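Local coordinates for protein Atg1 tMIT (Kluyveromyces marxianus, PDB 4P1N) that belongs to a serine/threonine protein kinase essential in autophagy, where it is required to form autophagosomes, and also acts in cytoplasm-to-vacuole transport, at residues Val23-Ala28 against Arg147-Glu152; Met30-Ile35 against Leu154-Phe159. One frame throughout, in Å; residues are numbered along the deposited sequence.

Contact 1. Residues Val23-Ala28 against Arg147-Glu152; sequences VMYSFA and RDRFNE
Carboxylate oxygen OE2 of Glu-152 takes a short hydrogen bond from the hydroxyl of Tyr-25, OH to OE2 2.5 Å, on its syn side but 27° out of the carboxylate plane. This bond joins helix 10-33 to helix 137-170, which run side by side in the same direction in the first MIT domain. The other oxygen is held within its own helix: Arg-149 turns its guanidinium side-on, and both NE (2.7 Å to Glu-152 OE1) and NH2 (2.9 Å to Glu-152 OE1) reach that one atom, nearly in the guanidinium plane. To do this the arginine chain bends at chi2 (-69°) and chi3 (80°). The bend lays the CD methylene of Arg-149 over the centre of the Tyr-25 ring, 3.9 Å from its centroid, a CH-pi contact, while the guanidinium plane stands oblique to the ring and does not stack on it. The ring thus meets one residue through its face and another through its hydroxyl edge, with the carboxylate almost perpendicular to it. Lys-156 is a further partner of OE2, and Arg-149 NH1 forms a salt bridge with Asp-148 of the second subunit. A phenol, a guanidinium and an ammonium group therefore converge on one carboxylate, a surrounding that would probably favour its anionic form, and the arginine that shares in it ties the helix pairing to the subunit interface.

Contact 2. Residues Met30-Ile35 against Leu154-Phe159; sequences MKFSQI and LDKAEF
Phe-32 and Lys-156 form the more tightly packed half of this contact between helix 10-33 and helix 137-170. The lysine crosses the aromatic side chain at about a right angle, its aliphatic stem lying over one face of the ring. CD of Lys-156 stands 4.2 Å from the Phe-32 ring centroid, displaced toward the rim, which makes this a CH-pi contact, and its CE comes to 4.0 Å from CE2 of Phe-32. The Lys-156 chain is extended beyond CG (chi2 176°), which carries the ammonium past the ring to carboxylates: its NZ is paired with Glu-29, just under one helical turn before Phe-32, and with Glu-152. Ser-105 of helix 95-129 also touches Phe-32, a buried residue. The other half, on the solvent side, is a slighter meeting of ring edges: the exposed Phe-159 brings only CD2 and CE2 near, with CD2 4.0 Å from CE1 of Phe-32, and the rings do not stack. With CG of Phe-159 turned opposite the backbone N (chi1 166°), its ring reaches across to the neighbouring helix. Replacing Phe-32 by an alanine would probably leave a gap between the helices, take the support from beneath the lysine stem and deprive the Phe-159 ring of its neighbour. The touching surfaces are thus apolar, and Lys-156 serves the contact twice, offering methylenes to a ring while its charge is answered by acidic groups beyond.

How the contacts relate
Both contacts pair the same two helices, 10-33 and 137-170, and their centres lie about 10 Å apart, so they read as successive steps along one parallel interface of the first MIT domain. Contact 1 is the more buried and lies nearer the centre of the chain, yet its chemistry is the more polar, for a cross-helix hydrogen bond is joined there to ionic pairs and to the second subunit. Contact 2 sits farther out and is only partly buried; it relies on aromatic and aliphatic surfaces. In each, an aromatic residue of helix 10-33 accepts the methylenes of a basic residue on its face, a shared principle with different polar surroundings.

Contact 1. Residues Val23-Ala28 against Arg147-Glu152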
loop_
_atom_site.group_PDB
_atom_site.type_symbol
_atom_site.label_atom_id
_atom_site.label_comp_id
_atom_site.label_asym_id
_atom_site.label_seq_id
_atom_site.Cartn_x
_atom_site.Cartn_y
_atom_site.Cartn_z
ATOM N N VAL B 23 -6.324 4.709 -8.054
ATOM C CA VAL B 23 -7.073 4.781 -9.295
ATOM C C VAL B 23 -6.180 5.232 -10.466
ATOM O O VAL B 23 -6.263 4.743 -11.577
ATOM C CB VAL B 23 -8.303 5.705 -9.072
ATOM C CG1 VAL B 23 -8.882 6.159 -10.355
ATOM C CG2 VAL B 23 -9.372 4.952 -8.280
ATOM N N MET B 24 -5.271 6.138 -10.194
ATOM C CA MET B 24 -4.359 6.617 -11.202
ATOM C C MET B 24 -3.298 5.533 -11.527
ATOM O O MET B 24 -2.955 5.268 -12.688
ATOM C CB MET B 24 -3.746 7.941 -10.705
ATOM C CG MET B 24 -3.171 8.813 -11.801
ATOM S SD MET B 24 -4.394 9.286 -13.043
ATOM C CE MET B 24 -5.675 9.805 -12.035
ATOM N N TYR B 25 -2.779 4.897 -10.493
ATOM C CA TYR B 25 -1.831 3.839 -10.676
ATOM C C TYR B 25 -2.433 2.720 -11.512
ATOM O O TYR B 25 -1.751 2.191 -12.421
ATOM C CB TYR B 25 -1.329 3.349 -9.323
ATOM C CG TYR B 25 -0.647 2.001 -9.317
ATOM C CD1 TYR B 25 0.681 1.896 -9.555
ATOM C CD2 TYR B 25 -1.366 0.803 -9.032
ATOM C CE1 TYR B 25 1.309 0.686 -9.580
ATOM C CE2 TYR B 25 -0.728 -0.434 -9.027
ATOM C CZ TYR B 25 0.610 -0.488 -9.269
ATOM O OH TYR B 25 1.294 -1.691 -9.274
ATOM N N SER B 26 -3.671 2.328 -11.201
ATOM C CA SER B 26 -4.308 1.216 -11.945
ATOM C C SER B 26 -4.529 1.616 -13.426
ATOM O O SER B 26 -4.451 0.788 -14.306
ATOM C CB SER B 26 -5.647 0.799 -11.340
ATOM O OG SER B 26 -5.580 0.688 -9.925
ATOM N N PHE B 27 -4.784 2.890 -13.690
ATOM C CA PHE B 27 -4.918 3.387 -15.072
ATOM C C PHE B 27 -3.564 3.307 -15.732
ATOM O O PHE B 27 -3.446 2.722 -16.793
ATOM C CB PHE B 27 -5.537 4.803 -15.057
ATOM C CG PHE B 27 -5.892 5.389 -16.411
ATOM C CD1 PHE B 27 -6.111 4.604 -17.543
ATOM C CD2 PHE B 27 -6.080 6.767 -16.519
ATOM C CE1 PHE B 27 -6.484 5.188 -18.768
ATOM C CE2 PHE B 27 -6.461 7.355 -17.717
ATOM C CZ PHE B 27 -6.678 6.559 -18.851
ATOM N N ALA B 28 -2.519 3.833 -15.105
ATOM C CA ALA B 28 -1.159 3.651 -15.637
ATOM C C ALA B 28 -0.807 2.204 -15.942
ATOM O O ALA B 28 -0.195 1.906 -16.993
ATOM C CB ALA B 28 -0.097 4.229 -14.710
ATOM N N ARG B 147 4.749 4.418 -0.041
ATOM C CA ARG B 147 6.168 4.354 -0.339
ATOM C C ARG B 147 6.523 3.287 -1.395
ATOM O O ARG B 147 7.287 3.588 -2.319
ATOM C CB ARG B 147 6.974 4.130 0.917
ATOM C CG ARG B 147 8.457 3.994 0.657
ATOM C CD ARG B 147 8.957 2.575 0.901
ATOM N NE ARG B 147 9.135 2.345 2.328
ATOM C CZ ARG B 147 8.603 1.356 3.066
ATOM N NH1 ARG B 147 7.809 0.390 2.550
ATOM N NH2 ARG B 147 8.872 1.359 4.375
ATOM N N ASP B 148 5.966 2.087 -1.243
ATOM C CA ASP B 148 6.129 0.973 -2.216
ATOM C C ASP B 148 5.620 1.446 -3.602
ATOM O O ASP B 148 6.246 1.217 -4.621
ATOM C CB ASP B 148 5.279 -0.295 -1.851
ATOM C CG ASP B 148 5.599 -0.952 -0.487
ATOM O OD1 ASP B 148 6.775 -0.987 -0.121
ATOM O OD2 ASP B 148 4.618 -1.533 0.204
ATOM N N ARG B 149 4.443 2.050 -3.655
ATOM C CA ARG B 149 3.924 2.519 -4.960
ATOM C C ARG B 149 4.759 3.615 -5.576
ATOM O O ARG B 149 4.989 3.629 -6.794
ATOM C CB ARG B 149 2.472 2.995 -4.852
ATOM C CG ARG B 149 1.519 1.880 -4.485
ATOM C CD ARG B 149 1.305 0.811 -5.599
ATOM N NE ARG B 149 2.379 -0.162 -5.645
ATOM C CZ ARG B 149 2.691 -1.005 -4.663
ATOM N NH1 ARG B 149 1.991 -1.057 -3.548
ATOM N NH2 ARG B 149 3.723 -1.784 -4.771
ATOM N N PHE B 150 5.275 4.506 -4.735
ATOM C CA PHE B 150 6.139 5.592 -5.192
ATOM C C PHE B 150 7.374 5.012 -5.881
ATOM O O PHE B 150 7.674 5.405 -6.990
ATOM C CB PHE B 150 6.508 6.482 -4.012
ATOM C CG PHE B 150 7.241 7.715 -4.381
ATOM C CD1 PHE B 150 8.589 7.680 -4.595
ATOM C CD2 PHE B 150 6.572 8.897 -4.523
ATOM C CE1 PHE B 150 9.280 8.818 -4.961
ATOM C CE2 PHE B 150 7.257 10.068 -4.875
ATOM C CZ PHE B 150 8.613 10.021 -5.088
ATOM N N ASN B 151 8.055 4.051 -5.250
ATOM C CA ASN B 151 9.274 3.435 -5.808
ATOM C C ASN B 151 8.993 2.630 -7.049
ATOM O O ASN B 151 9.731 2.720 -8.018
ATOM C CB ASN B 151 9.968 2.538 -4.768
ATOM C CG ASN B 151 10.523 3.353 -3.622
ATOM O OD1 ASN B 151 10.799 4.527 -3.797
ATOM N ND2 ASN B 151 10.700 2.752 -2.470
ATOM N N GLU B 152 7.916 1.857 -7.026
ATOM C CA GLU B 152 7.446 1.192 -8.235
ATOM C C GLU B 152 7.121 2.181 -9.391
ATOM O O GLU B 152 7.581 1.991 -10.533
ATOM C CB GLU B 152 6.225 0.318 -7.919
ATOM C CG GLU B 152 5.659 -0.421 -9.127
ATOM C CD GLU B 152 4.352 -1.145 -8.820
ATOM O OE1 GLU B 152 3.927 -1.176 -7.644
ATOM O OE2 GLU B 152 3.750 -1.679 -9.765
#

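Contact 2. Residues Met30-Ile35 against Leu154-Phe159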
loop_
_atom_site.group_PDB
_atom_site.type_symbol
_atom_site.label_atom_id
_atom_site.label_comp_id
_atom_site.label_asym_id
_atom_site.label_seq_id
_atom_site.Cartn_x
_atom_site.Cartn_y
_atom_site.Cartn_z
ATOM N N MET B 30 -2.845 -0.312 -16.595
ATOM C CA MET B 30 -3.617 -0.785 -17.733
ATOM C C MET B 30 -2.942 -0.334 -19.079
ATOM O O MET B 30 -2.939 -1.063 -20.042
ATOM C CB MET B 30 -5.060 -0.308 -17.606
ATOM C CG MET B 30 -5.959 -0.666 -18.782
ATOM S SD MET B 30 -5.766 0.511 -20.146
ATOM C CE MET B 30 -7.149 1.618 -19.855
ATOM N N LYS B 31 -2.333 0.845 -19.122
ATOM C CA LYS B 31 -1.604 1.269 -20.314
ATOM C C LYS B 31 -0.276 0.539 -20.385
ATOM O O LYS B 31 0.102 0.073 -21.436
ATOM C CB LYS B 31 -1.334 2.758 -20.308
ATOM C CG LYS B 31 -2.558 3.627 -20.349
ATOM C CD LYS B 31 -3.240 3.523 -21.686
ATOM C CE LYS B 31 -4.274 4.613 -21.888
ATOM N NZ LYS B 31 -4.521 4.742 -23.342
ATOM N N PHE B 32 0.408 0.427 -19.250
ATOM C CA PHE B 32 1.695 -0.238 -19.168
ATOM C C PHE B 32 1.594 -1.686 -19.658
ATOM O O PHE B 32 2.443 -2.130 -20.431
ATOM C CB PHE B 32 2.214 -0.223 -17.737
ATOM C CG PHE B 32 3.652 -0.611 -17.592
ATOM C CD1 PHE B 32 4.655 0.215 -18.056
ATOM C CD2 PHE B 32 4.006 -1.786 -16.962
ATOM C CE1 PHE B 32 5.993 -0.135 -17.933
ATOM C CE2 PHE B 32 5.337 -2.149 -16.824
ATOM C CZ PHE B 32 6.338 -1.314 -17.291
ATOM N N SER B 33 0.574 -2.399 -19.204
ATOM C CA SER B 33 0.346 -3.803 -19.615
ATOM C C SER B 33 0.308 -4.028 -21.112
ATOM O O SER B 33 0.869 -5.007 -21.592
ATOM C CB SER B 33 -0.954 -4.324 -19.038
ATOM O OG SER B 33 -0.674 -5.039 -17.877
ATOM N N GLN B 34 -0.328 -3.120 -21.851
ATOM C CA GLN B 34 -0.403 -3.237 -23.329
ATOM C C GLN B 34 0.942 -3.033 -24.004
ATOM O O GLN B 34 1.054 -3.139 -25.224
ATOM C CB GLN B 34 -1.406 -2.251 -23.930
ATOM C CG GLN B 34 -2.828 -2.399 -23.416
ATOM C CD GLN B 34 -3.670 -1.190 -23.778
ATOM O OE1 GLN B 34 -3.708 -0.781 -24.935
ATOM N NE2 GLN B 34 -4.339 -0.601 -22.797
ATOM N N ILE B 35 1.959 -2.733 -23.209
ATOM C CA ILE B 35 3.328 -2.586 -23.680
ATOM C C ILE B 35 4.152 -3.854 -23.423
ATOM O O ILE B 35 5.154 -4.084 -24.093
ATOM C CB ILE B 35 3.962 -1.357 -22.991
ATOM C CG1 ILE B 35 3.440 -0.087 -23.647
ATOM C CG2 ILE B 35 5.488 -1.380 -23.003
ATOM C CD1 ILE B 35 3.311 1.035 -22.650
ATOM N N LEU B 154 8.073 5.255 -9.883
ATOM C CA LEU B 154 9.295 5.893 -10.276
ATOM C C LEU B 154 10.145 4.955 -11.167
ATOM O O LEU B 154 10.670 5.406 -12.186
ATOM C CB LEU B 154 10.110 6.300 -9.062
ATOM C CG LEU B 154 10.680 7.708 -8.983
ATOM C CD1 LEU B 154 11.944 7.604 -8.165
ATOM C CD2 LEU B 154 10.953 8.384 -10.325
ATOM N N ASP B 155 10.313 3.679 -10.773
ATOM C CA ASP B 155 11.068 2.747 -11.624
ATOM C C ASP B 155 10.435 2.568 -13.000
ATOM O O ASP B 155 11.135 2.592 -14.019
ATOM C CB ASP B 155 11.238 1.385 -10.969
ATOM C CG ASP B 155 12.175 1.426 -9.772
ATOM O OD1 ASP B 155 12.818 2.476 -9.536
ATOM O OD2 ASP B 155 12.255 0.409 -9.055
ATOM N N LYS B 156 9.120 2.389 -13.034
ATOM C CA LYS B 156 8.395 2.282 -14.292
ATOM C C LYS B 156 8.456 3.540 -15.169
ATOM O O LYS B 156 8.641 3.450 -16.404
ATOM C CB LYS B 156 6.965 1.818 -14.059
ATOM C CG LYS B 156 6.943 0.364 -13.667
ATOM C CD LYS B 156 5.576 -0.183 -13.322
ATOM C CE LYS B 156 5.708 -1.663 -12.877
ATOM N NZ LYS B 156 4.404 -2.159 -12.325
ATOM N N ALA B 157 8.304 4.705 -14.556
ATOM C CA ALA B 157 8.400 5.956 -15.304
ATOM C C ALA B 157 9.814 6.177 -15.881
ATOM O O ALA B 157 9.942 6.656 -16.995
ATOM C CB ALA B 157 8.028 7.131 -14.437
ATOM N N GLU B 158 10.860 5.841 -15.127
ATOM C CA GLU B 158 12.232 5.962 -15.632
ATOM C C GLU B 158 12.466 5.003 -16.789
ATOM O O GLU B 158 13.082 5.352 -17.804
ATOM C CB GLU B 158 13.274 5.676 -14.548
ATOM C CG GLU B 158 13.479 6.778 -13.522
ATOM C CD GLU B 158 14.247 7.983 -14.066
ATOM O OE1 GLU B 158 14.411 8.125 -15.306
ATOM O OE2 GLU B 158 14.687 8.810 -13.238
ATOM N N PHE B 159 11.997 3.784 -16.630
ATOM C CA PHE B 159 12.057 2.840 -17.716
ATOM C C PHE B 159 11.396 3.471 -18.932
ATOM O O PHE B 159 12.039 3.588 -19.978
ATOM C CB PHE B 159 11.425 1.527 -17.309
ATOM C CG PHE B 159 11.141 0.605 -18.448
ATOM C CD1 PHE B 159 12.167 -0.060 -19.094
ATOM C CD2 PHE B 159 9.827 0.354 -18.842
ATOM C CE1 PHE B 159 11.895 -0.930 -20.141
ATOM C CE2 PHE B 159 9.551 -0.506 -19.884
ATOM C CZ PHE B 159 10.585 -1.157 -20.531
#